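Local coordinates for RNA-induced transcriptional silencing complex protein tas3 (Schizosaccharomyces pombe, PDB 3D1B), which forms the core of the RITS complex together with Ago1 and Chp1, serving RNA interference, heterochromatin formation and accurate chromosome segregation, at residues Ser96-Tyr99 against Lys100-Thr103; Lys105-Leu109 against Asp110-Gln114; Ser53-Leu56 against Gln57-Ser61. All coordinates share one frame; numbering follows the deposited sequence.

Contact 1. Residues Ser96-Tyr99 against Lys100-Thr103; sequences SSIY and KLVT
The ring of Y99 runs forward along helix 89-105 of the all-alpha Tas3 C-terminal motif and meets the side chains of V102 and T103, an i to i+3 and i to i+4 pairing. With CG anti to the backbone N (chi1 -169°), the phenol is swung toward the next turn. One flank of the ring, at CD1 and CE1, runs past V102, with CD1 3.8 Å from V102 CB. On the other flank the T103 side chain crosses that of Y99 at about a right angle, its methyl CG2 3.5 Å from Y99 CE2. Neither approach is squarely face-on or edge-on. Beyond the segment, F80 of helix 74-84 lies against the ring with the two planes some 20° apart, and the hydroxyl makes a weak bond to Q77.

T103 reaches back with its backbone as well. T103 N points its hydrogen almost straight at Y99 O, 3.1 Å away, and T103 OG1 sits 3.2 Å from the same oxygen, though its proton has a rival acceptor.

I98 O takes two N-H groups. V102 N lies in the carbonyl plane of I98 O, 3.1 Å away, whereas L101 N, 2.8 Å from I98 O, approaches from well above that plane. The K100 N-H makes weak bonds to S96 O and S97 O. The lysine side chain bends at chi2 (-65°), folding its aliphatic part back along the previous turn, and K100 CG rests 3.5 Å from S96 O.

Contact 2. Residues Lys105-Leu109 against Asp110-Gln114; sequences KNLSL and DFASQ
L107 meets F111 at about a right angle across the N-terminal boundary of helix 109-122, where S108 holds the N-cap position. The leucine methyl CD2 lies at the edge of the phenyl ring, in its plane, 3.9 Å from F111 CD2. The same methyl also reaches A112, with L107 CD2 3.9 Å from A112 CB, and so touches both the aromatic edge and the alanine methyl. L107 and F111 both have CG anti to the backbone N (chi1 -179° and -173°), which brings the two side chains together; F66, from the loop between helices 52-60 and 74-84, touches both of them.

N106, with positive phi, is the first residue to leave the helical conformation after helix 89-105, and the chain then turns into the next helix. Q72 grips this turn from outside, its amide bonding to L107 O and L109 N.

S108 O starts the helical ladder by accepting A112 N at 2.9 Å, and L109 O accepts S113 N one residue on. The serine CB packs on the F111 CB at 4.0 Å. Its hydroxyl also faces the first turn through a water that accepts the D110 N-H and donates a weak hydrogen bond to D110 OD2, tying cap residue, backbone and acidic side chain together. That water sits 2.8 Å from S108 OG.

Contact 3. Residues Ser53-Leu56 against Gln57-Ser61; sequences SQVL and QLVFS
V55 O receives the N-H of V59 at 2.8 Å, the shortest polar bond between the two segments, and the donor lies nearly along the C=O axis. The valine side chain closes in on the same oxygen: V59 CG2 is 3.2 Å from V55 O, as chi1 of 169° places that methyl beside its own backbone N. The two valines then lie side by side and point the same way, V55 CG1 meeting V59 CG2 at 4.0 Å. Helix 32-46 covers this face, with L38 and Y45 on V55 and C34 on V59, while L22 of helix 14-23 touches both L56 and F60.

L56 and F60 repeat the arrangement a step round the axis. L56 CD2 touches the ring at F60 CE2, 4.0 Å off, with the two side chains again running alongside each other. F60 CD2 is 3.2 Å from L56 O, an approach oblique to the ring, while the F60 N-H bonds to that oxygen at 3.0 Å. This is the i to i+4 pattern of helix 52-60 within the all-alpha Tas3 C-terminal motif.

Q54 and Q57 carry the polar side. Q54 O accepts the L58 N-H, and L58 CG lies 3.3 Å from Q54 O. Q54 OE1 accepts from D51 N and from K100 NZ of the second subunit, and Q54 NE2 bonds to T103 OG1 of the second subunit. The glutamines lie at the interface between the two subunits of the assembly, where Q57 NE2 bonds to T103 O of the second subunit and Y99 of that subunit packs on Q54 and L58. S61 OG turns back to L58 O at 2.6 Å.

Along the chain the order is contact 3 on helix 52-60, then contact 1 on helix 89-105, then contact 2, which runs from the following loop into helix 109-122. Contact 1 lies in the middle, its centre about 8 Å from that of contact 2 and 10 Å from that of contact 3; the centres of contacts 2 and 3 are about 16 Å apart, on opposite sides of the chain's centre. F60 packs on S97 and I98, and A112 on I98 and V102. A probable hydrogen bond from L107 N to L101 O ties the loop to the central helix. Helix 89-105 thus joins helices 52-60 and 109-122 within the fold, while helix 52-60 also meets K100 and T103 of the second subunit.

Contact 1. Residues Ser96-Tyr99 against Lys100-Thr103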
ATOM      1  N   SER A  96       7.725   9.072  -1.320  1.00 15.23           N
ATOM      2  CA  SER A  96       7.472   7.898  -2.154  1.00 14.22           C
ATOM      3  C   SER A  96       6.075   7.946  -2.780  1.00 15.82           C
ATOM      4  O   SER A  96       5.900   7.618  -3.953  1.00 16.48           O
ATOM      5  CB  SER A  96       7.621   6.614  -1.329  1.00 17.39           C
ATOM      6  OG  SER A  96       7.338   5.471  -2.121  1.00 20.67           O
ATOM      7  N   SER A  97       5.081   8.373  -2.005  1.00 15.34           N
ATOM      8  CA  SER A  97       3.717   8.440  -2.517  1.00 15.58           C
ATOM      9  C   SER A  97       3.561   9.527  -3.582  1.00 16.67           C
ATOM     10  O   SER A  97       2.838   9.340  -4.561  1.00 14.99           O
ATOM     11  CB  SER A  97       2.732   8.676  -1.364  1.00 21.03           C
ATOM     12  OG  SER A  97       3.097   9.821  -0.616  1.00 28.21           O
ATOM     13  N   ILE A  98       4.239  10.658  -3.399  1.00 15.28           N
ATOM     14  CA  ILE A  98       4.165  11.740  -4.374  1.00 14.50           C
ATOM     15  C   ILE A  98       4.935  11.346  -5.632  1.00 16.66           C
ATOM     16  O   ILE A  98       4.549  11.713  -6.741  1.00 14.20           O
ATOM     17  CB  ILE A  98       4.741  13.061  -3.810  1.00 14.80           C
ATOM     18  CG1 ILE A  98       3.855  13.574  -2.670  1.00 17.65           C
ATOM     19  CG2 ILE A  98       4.812  14.119  -4.907  1.00 18.84           C
ATOM     20  CD1 ILE A  98       2.445  13.963  -3.111  1.00 19.49           C
ATOM     21  N   TYR A  99       6.010  10.582  -5.462  1.00 16.39           N
ATOM     22  CA  TYR A  99       6.794  10.156  -6.622  1.00 15.54           C
ATOM     23  C   TYR A  99       5.956   9.260  -7.543  1.00 16.43           C
ATOM     24  O   TYR A  99       6.226   9.166  -8.744  1.00 14.90           O
ATOM     25  CB  TYR A  99       8.068   9.432  -6.178  1.00 15.97           C
ATOM     26  CG  TYR A  99       9.034   9.220  -7.322  1.00 15.75           C
ATOM     27  CD1 TYR A  99       9.607  10.308  -7.979  1.00 15.90           C
ATOM     28  CD2 TYR A  99       9.324   7.934  -7.790  1.00 15.59           C
ATOM     29  CE1 TYR A  99      10.444  10.128  -9.081  1.00 15.72           C
ATOM     30  CE2 TYR A  99      10.163   7.743  -8.894  1.00 14.79           C
ATOM     31  CZ  TYR A  99      10.715   8.845  -9.532  1.00 17.95           C
ATOM     32  OH  TYR A  99      11.535   8.671 -10.625  1.00 15.30           O
ATOM     33  N   LYS A 100       4.946   8.590  -6.986  1.00 15.35           N
ATOM     34  CA  LYS A 100       4.053   7.758  -7.795  1.00 15.58           C
ATOM     35  C   LYS A 100       3.343   8.677  -8.787  1.00 14.78           C
ATOM     36  O   LYS A 100       3.015   8.278  -9.903  1.00 14.93           O
ATOM     37  CB  LYS A 100       2.969   7.088  -6.939  1.00 17.53           C
ATOM     38  CG  LYS A 100       3.462   6.116  -5.903  1.00 19.67           C
ATOM     39  CD  LYS A 100       4.119   4.907  -6.544  1.00 20.66           C
ATOM     40  CE  LYS A 100       4.691   3.995  -5.472  1.00 22.92           C
ATOM     41  NZ  LYS A 100       5.620   2.983  -6.050  1.00 18.59           N
ATOM     42  N   LEU A 101       3.079   9.910  -8.354  1.00 14.58           N
ATOM     43  CA  LEU A 101       2.398  10.885  -9.199  1.00 14.49           C
ATOM     44  C   LEU A 101       3.359  11.478 -10.221  1.00 14.31           C
ATOM     45  O   LEU A 101       2.953  11.875 -11.313  1.00 14.04           O
ATOM     46  CB  LEU A 101       1.793  12.000  -8.334  1.00 15.09           C
ATOM     47  CG  LEU A 101       0.719  11.541  -7.337  1.00 15.72           C
ATOM     48  CD1 LEU A 101       0.129  12.769  -6.653  1.00 16.67           C
ATOM     49  CD2 LEU A 101      -0.372  10.760  -8.040  1.00 19.56           C
ATOM     50  N   VAL A 102       4.635  11.548  -9.860  1.00 12.73           N
ATOM     51  CA  VAL A 102       5.641  12.070 -10.781  1.00 13.95           C
ATOM     52  C   VAL A 102       5.737  11.130 -11.984  1.00 15.35           C
ATOM     53  O   VAL A 102       5.594  11.550 -13.137  1.00 14.14           O
ATOM     54  CB  VAL A 102       7.028  12.170 -10.095  1.00 13.95           C
ATOM     55  CG1 VAL A 102       8.111  12.461 -11.129  1.00 14.38           C
ATOM     56  CG2 VAL A 102       6.997  13.264  -9.029  1.00 14.14           C
ATOM     57  N   THR A 103       5.958   9.850 -11.707  1.00 14.39           N
ATOM     58  CA  THR A 103       6.087   8.869 -12.773  1.00 13.48           C
ATOM     59  C   THR A 103       4.794   8.501 -13.491  1.00 16.70           C
ATOM     60  O   THR A 103       4.793   8.307 -14.712  1.00 16.70           O
ATOM     61  CB  THR A 103       6.729   7.562 -12.247  1.00 14.00           C
ATOM     62  OG1 THR A 103       5.962   7.064 -11.146  1.00 14.43           O
ATOM     63  CG2 THR A 103       8.159   7.820 -11.792  1.00 14.89           C
TER

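Contact 2. Residues Lys105-Leu109 against Asp110-Gln114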
ATOM      1  N   LYS A 105       1.688  10.320 -13.364  1.00 15.42           N
ATOM      2  CA  LYS A 105       0.828  11.413 -13.793  1.00 17.02           C
ATOM      3  C   LYS A 105       1.597  12.655 -14.200  1.00 17.88           C
ATOM      4  O   LYS A 105       1.014  13.729 -14.362  1.00 17.82           O
ATOM      5  CB  LYS A 105      -0.169  11.737 -12.684  1.00 17.18           C
ATOM      6  CG  LYS A 105      -1.041  10.543 -12.338  1.00 20.54           C
ATOM      7  CD  LYS A 105      -1.956  10.832 -11.178  1.00 23.54           C
ATOM      8  CE  LYS A 105      -2.991   9.730 -11.031  1.00 24.86           C
ATOM      9  NZ  LYS A 105      -3.909   9.985  -9.889  1.00 24.87           N
ATOM     10  N   ASN A 106       2.907  12.507 -14.363  1.00 16.84           N
ATOM     11  CA  ASN A 106       3.753  13.616 -14.782  1.00 19.29           C
ATOM     12  C   ASN A 106       3.770  14.801 -13.825  1.00 18.13           C
ATOM     13  O   ASN A 106       3.971  15.934 -14.256  1.00 17.38           O
ATOM     14  CB  ASN A 106       3.321  14.090 -16.172  1.00 20.23           C
ATOM     15  CG  ASN A 106       3.540  13.034 -17.238  1.00 23.78           C
ATOM     16  OD1 ASN A 106       2.671  12.790 -18.079  1.00 29.18           O
ATOM     17  ND2 ASN A 106       4.709  12.412 -17.218  1.00 20.80           N
ATOM     18  N   LEU A 107       3.554  14.554 -12.535  1.00 16.18           N
ATOM     19  CA  LEU A 107       3.594  15.647 -11.574  1.00 14.42           C
ATOM     20  C   LEU A 107       5.026  16.180 -11.612  1.00 15.81           C
ATOM     21  O   LEU A 107       5.984  15.410 -11.591  1.00 14.36           O
ATOM     22  CB  LEU A 107       3.214  15.142 -10.170  1.00 15.31           C
ATOM     23  CG  LEU A 107       3.170  16.168  -9.028  1.00 15.26           C
ATOM     24  CD1 LEU A 107       2.132  15.759  -7.993  1.00 15.92           C
ATOM     25  CD2 LEU A 107       4.544  16.277  -8.384  1.00 15.30           C
ATOM     26  N   SER A 108       5.169  17.497 -11.692  1.00 14.83           N
ATOM     27  CA  SER A 108       6.484  18.132 -11.768  1.00 17.22           C
ATOM     28  C   SER A 108       7.423  17.767 -10.620  1.00 17.39           C
ATOM     29  O   SER A 108       7.072  17.919  -9.451  1.00 17.73           O
ATOM     30  CB  SER A 108       6.314  19.650 -11.821  1.00 21.58           C
ATOM     31  OG  SER A 108       7.572  20.284 -11.737  1.00 27.24           O
ATOM     32  N   LEU A 109       8.627  17.310 -10.956  1.00 15.52           N
ATOM     33  CA  LEU A 109       9.599  16.921  -9.932  1.00 17.85           C
ATOM     34  C   LEU A 109       9.936  18.080  -8.984  1.00 19.27           C
ATOM     35  O   LEU A 109      10.089  17.878  -7.781  1.00 18.81           O
ATOM     36  CB  LEU A 109      10.881  16.390 -10.583  1.00 20.19           C
ATOM     37  CG  LEU A 109      11.842  15.648  -9.648  1.00 21.67           C
ATOM     38  CD1 LEU A 109      11.185  14.354  -9.171  1.00 20.31           C
ATOM     39  CD2 LEU A 109      13.148  15.338 -10.372  1.00 22.77           C
ATOM     40  N   ASP A 110      10.055  19.296  -9.516  1.00 20.49           N
ATOM     41  CA  ASP A 110      10.360  20.440  -8.663  1.00 22.19           C
ATOM     42  C   ASP A 110       9.265  20.613  -7.615  1.00 20.71           C
ATOM     43  O   ASP A 110       9.545  20.940  -6.463  1.00 20.42           O
ATOM     44  CB  ASP A 110      10.476  21.727  -9.484  1.00 26.70           C
ATOM     45  CG  ASP A 110      11.642  21.699 -10.448  1.00 32.96           C
ATOM     46  OD1 ASP A 110      12.753  21.318 -10.025  1.00 34.89           O
ATOM     47  OD2 ASP A 110      11.448  22.069 -11.627  1.00 38.26           O
ATOM     48  N   PHE A 111       8.019  20.395  -8.026  1.00 18.97           N
ATOM     49  CA  PHE A 111       6.874  20.521  -7.125  1.00 17.14           C
ATOM     50  C   PHE A 111       6.943  19.405  -6.079  1.00 17.33           C
ATOM     51  O   PHE A 111       6.688  19.631  -4.887  1.00 17.47           O
ATOM     52  CB  PHE A 111       5.577  20.414  -7.933  1.00 18.57           C
ATOM     53  CG  PHE A 111       4.331  20.705  -7.143  1.00 18.45           C
ATOM     54  CD1 PHE A 111       4.050  21.998  -6.709  1.00 22.65           C
ATOM     55  CD2 PHE A 111       3.420  19.693  -6.860  1.00 19.17           C
ATOM     56  CE1 PHE A 111       2.869  22.277  -6.007  1.00 22.68           C
ATOM     57  CE2 PHE A 111       2.240  19.960  -6.160  1.00 19.78           C
ATOM     58  CZ  PHE A 111       1.967  21.254  -5.735  1.00 20.67           C
ATOM     59  N   ALA A 112       7.292  18.201  -6.524  1.00 16.79           N
ATOM     60  CA  ALA A 112       7.405  17.071  -5.611  1.00 15.64           C
ATOM     61  C   ALA A 112       8.445  17.387  -4.540  1.00 17.01           C
ATOM     62  O   ALA A 112       8.255  17.076  -3.372  1.00 15.85           O
ATOM     63  CB  ALA A 112       7.804  15.812  -6.374  1.00 15.76           C
ATOM     64  N   SER A 113       9.550  18.009  -4.944  1.00 16.28           N
ATOM     65  CA  SER A 113      10.597  18.358  -3.996  1.00 16.34           C
ATOM     66  C   SER A 113      10.091  19.370  -2.968  1.00 16.70           C
ATOM     67  O   SER A 113      10.465  19.312  -1.797  1.00 16.41           O
ATOM     68  CB  SER A 113      11.820  18.912  -4.732  1.00 15.77           C
ATOM     69  OG  SER A 113      12.474  17.874  -5.454  1.00 19.09           O
ATOM     70  N   GLN A 114       9.232  20.289  -3.399  1.00 16.62           N
ATOM     71  CA  GLN A 114       8.677  21.274  -2.476  1.00 17.40           C
ATOM     72  C   GLN A 114       7.801  20.575  -1.436  1.00 17.66           C
ATOM     73  O   GLN A 114       7.884  20.867  -0.242  1.00 19.20           O
ATOM     74  CB  GLN A 114       7.849  22.316  -3.229  1.00 20.75           C
ATOM     75  CG  GLN A 114       8.657  23.194  -4.164  1.00 27.65           C
ATOM     76  CD  GLN A 114       7.779  24.138  -4.963  1.00 31.12           C
ATOM     77  OE1 GLN A 114       7.086  24.986  -4.398  1.00 36.66           O
ATOM     78  NE2 GLN A 114       7.799  23.992  -6.282  1.00 35.17           N
TER
HETATM   79  O   HOH W   1      10.271  19.907 -12.476  1.00 30.54           O

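Contact 3. Residues Ser53-Leu56 against Gln57-Ser61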
ATOM      1  N   SER A  53       1.332   4.513   5.172  1.00 19.29           N
ATOM      2  CA  SER A  53       1.921   4.660   3.846  1.00 19.50           C
ATOM      3  C   SER A  53       0.832   4.453   2.805  1.00 17.64           C
ATOM      4  O   SER A  53       0.802   5.125   1.776  1.00 18.96           O
ATOM      5  CB  SER A  53       3.036   3.637   3.628  1.00 23.23           C
ATOM      6  OG  SER A  53       4.119   3.899   4.500  1.00 32.09           O
ATOM      7  N   GLN A  54      -0.064   3.515   3.088  1.00 15.53           N
ATOM      8  CA  GLN A  54      -1.160   3.214   2.185  1.00 14.12           C
ATOM      9  C   GLN A  54      -2.159   4.366   2.174  1.00 14.59           C
ATOM     10  O   GLN A  54      -2.711   4.699   1.130  1.00 15.63           O
ATOM     11  CB  GLN A  54      -1.833   1.904   2.598  1.00 14.66           C
ATOM     12  CG  GLN A  54      -0.923   0.696   2.393  1.00 17.66           C
ATOM     13  CD  GLN A  54      -1.502  -0.589   2.938  1.00 19.36           C
ATOM     14  OE1 GLN A  54      -1.684  -0.743   4.148  1.00 19.38           O
ATOM     15  NE2 GLN A  54      -1.792  -1.529   2.044  1.00 18.50           N
ATOM     16  N   VAL A  55      -2.383   4.977   3.337  1.00 12.86           N
ATOM     17  CA  VAL A  55      -3.297   6.116   3.408  1.00 14.56           C
ATOM     18  C   VAL A  55      -2.759   7.222   2.498  1.00 14.66           C
ATOM     19  O   VAL A  55      -3.502   7.811   1.709  1.00 15.61           O
ATOM     20  CB  VAL A  55      -3.411   6.667   4.852  1.00 14.11           C
ATOM     21  CG1 VAL A  55      -4.158   7.999   4.840  1.00 15.89           C
ATOM     22  CG2 VAL A  55      -4.135   5.668   5.731  1.00 15.23           C
ATOM     23  N   LEU A  56      -1.462   7.492   2.601  1.00 14.57           N
ATOM     24  CA  LEU A  56      -0.836   8.529   1.781  1.00 16.48           C
ATOM     25  C   LEU A  56      -0.980   8.247   0.297  1.00 17.74           C
ATOM     26  O   LEU A  56      -1.297   9.141  -0.490  1.00 16.43           O
ATOM     27  CB  LEU A  56       0.652   8.653   2.115  1.00 17.21           C
ATOM     28  CG  LEU A  56       1.007   9.294   3.454  1.00 21.46           C
ATOM     29  CD1 LEU A  56       2.522   9.305   3.615  1.00 23.86           C
ATOM     30  CD2 LEU A  56       0.447  10.715   3.506  1.00 20.49           C
ATOM     31  N   GLN A  57      -0.753   7.000  -0.095  1.00 15.71           N
ATOM     32  CA  GLN A  57      -0.855   6.662  -1.504  1.00 17.23           C
ATOM     33  C   GLN A  57      -2.285   6.826  -2.016  1.00 16.73           C
ATOM     34  O   GLN A  57      -2.505   7.376  -3.094  1.00 17.33           O
ATOM     35  CB  GLN A  57      -0.365   5.227  -1.741  1.00 20.18           C
ATOM     36  CG  GLN A  57      -0.008   4.940  -3.192  1.00 24.18           C
ATOM     37  CD  GLN A  57       0.690   3.599  -3.368  1.00 24.56           C
ATOM     38  OE1 GLN A  57       1.383   3.129  -2.469  1.00 28.16           O
ATOM     39  NE2 GLN A  57       0.524   2.990  -4.533  1.00 26.52           N
ATOM     40  N   LEU A  58      -3.259   6.362  -1.239  1.00 15.39           N
ATOM     41  CA  LEU A  58      -4.653   6.461  -1.640  1.00 15.88           C
ATOM     42  C   LEU A  58      -5.122   7.905  -1.709  1.00 17.22           C
ATOM     43  O   LEU A  58      -5.751   8.319  -2.688  1.00 16.86           O
ATOM     44  CB  LEU A  58      -5.536   5.666  -0.673  1.00 17.01           C
ATOM     45  CG  LEU A  58      -5.327   4.155  -0.789  1.00 19.24           C
ATOM     46  CD1 LEU A  58      -6.113   3.430   0.291  1.00 19.71           C
ATOM     47  CD2 LEU A  58      -5.773   3.698  -2.175  1.00 20.23           C
ATOM     48  N   VAL A  59      -4.803   8.669  -0.671  1.00 16.01           N
ATOM     49  CA  VAL A  59      -5.205  10.065  -0.613  1.00 16.69           C
ATOM     50  C   VAL A  59      -4.603  10.891  -1.742  1.00 16.06           C
ATOM     51  O   VAL A  59      -5.306  11.655  -2.408  1.00 17.08           O
ATOM     52  CB  VAL A  59      -4.823  10.682   0.744  1.00 18.16           C
ATOM     53  CG1 VAL A  59      -5.007  12.191   0.705  1.00 16.90           C
ATOM     54  CG2 VAL A  59      -5.693  10.078   1.841  1.00 17.10           C
ATOM     55  N   PHE A  60      -3.306  10.742  -1.976  1.00 15.64           N
ATOM     56  CA  PHE A  60      -2.687  11.514  -3.045  1.00 16.14           C
ATOM     57  C   PHE A  60      -3.155  11.086  -4.432  1.00 16.28           C
ATOM     58  O   PHE A  60      -3.098  11.875  -5.380  1.00 15.04           O
ATOM     59  CB  PHE A  60      -1.158  11.442  -2.946  1.00 18.27           C
ATOM     60  CG  PHE A  60      -0.596  12.169  -1.758  1.00 20.59           C
ATOM     61  CD1 PHE A  60      -1.205  13.326  -1.282  1.00 23.04           C
ATOM     62  CD2 PHE A  60       0.561  11.721  -1.134  1.00 23.28           C
ATOM     63  CE1 PHE A  60      -0.669  14.024  -0.198  1.00 24.76           C
ATOM     64  CE2 PHE A  60       1.104  12.416  -0.050  1.00 24.04           C
ATOM     65  CZ  PHE A  60       0.484  13.568   0.415  1.00 22.57           C
ATOM     66  N   SER A  61      -3.640   9.854  -4.562  1.00 16.54           N
ATOM     67  CA  SER A  61      -4.111   9.377  -5.862  1.00 17.89           C
ATOM     68  C   SER A  61      -5.358  10.145  -6.289  1.00 19.36           C
ATOM     69  O   SER A  61      -5.744  10.119  -7.461  1.00 20.03           O
ATOM     70  CB  SER A  61      -4.431   7.876  -5.818  1.00 18.44           C
ATOM     71  OG  SER A  61      -5.665   7.619  -5.158  1.00 17.68           O
TER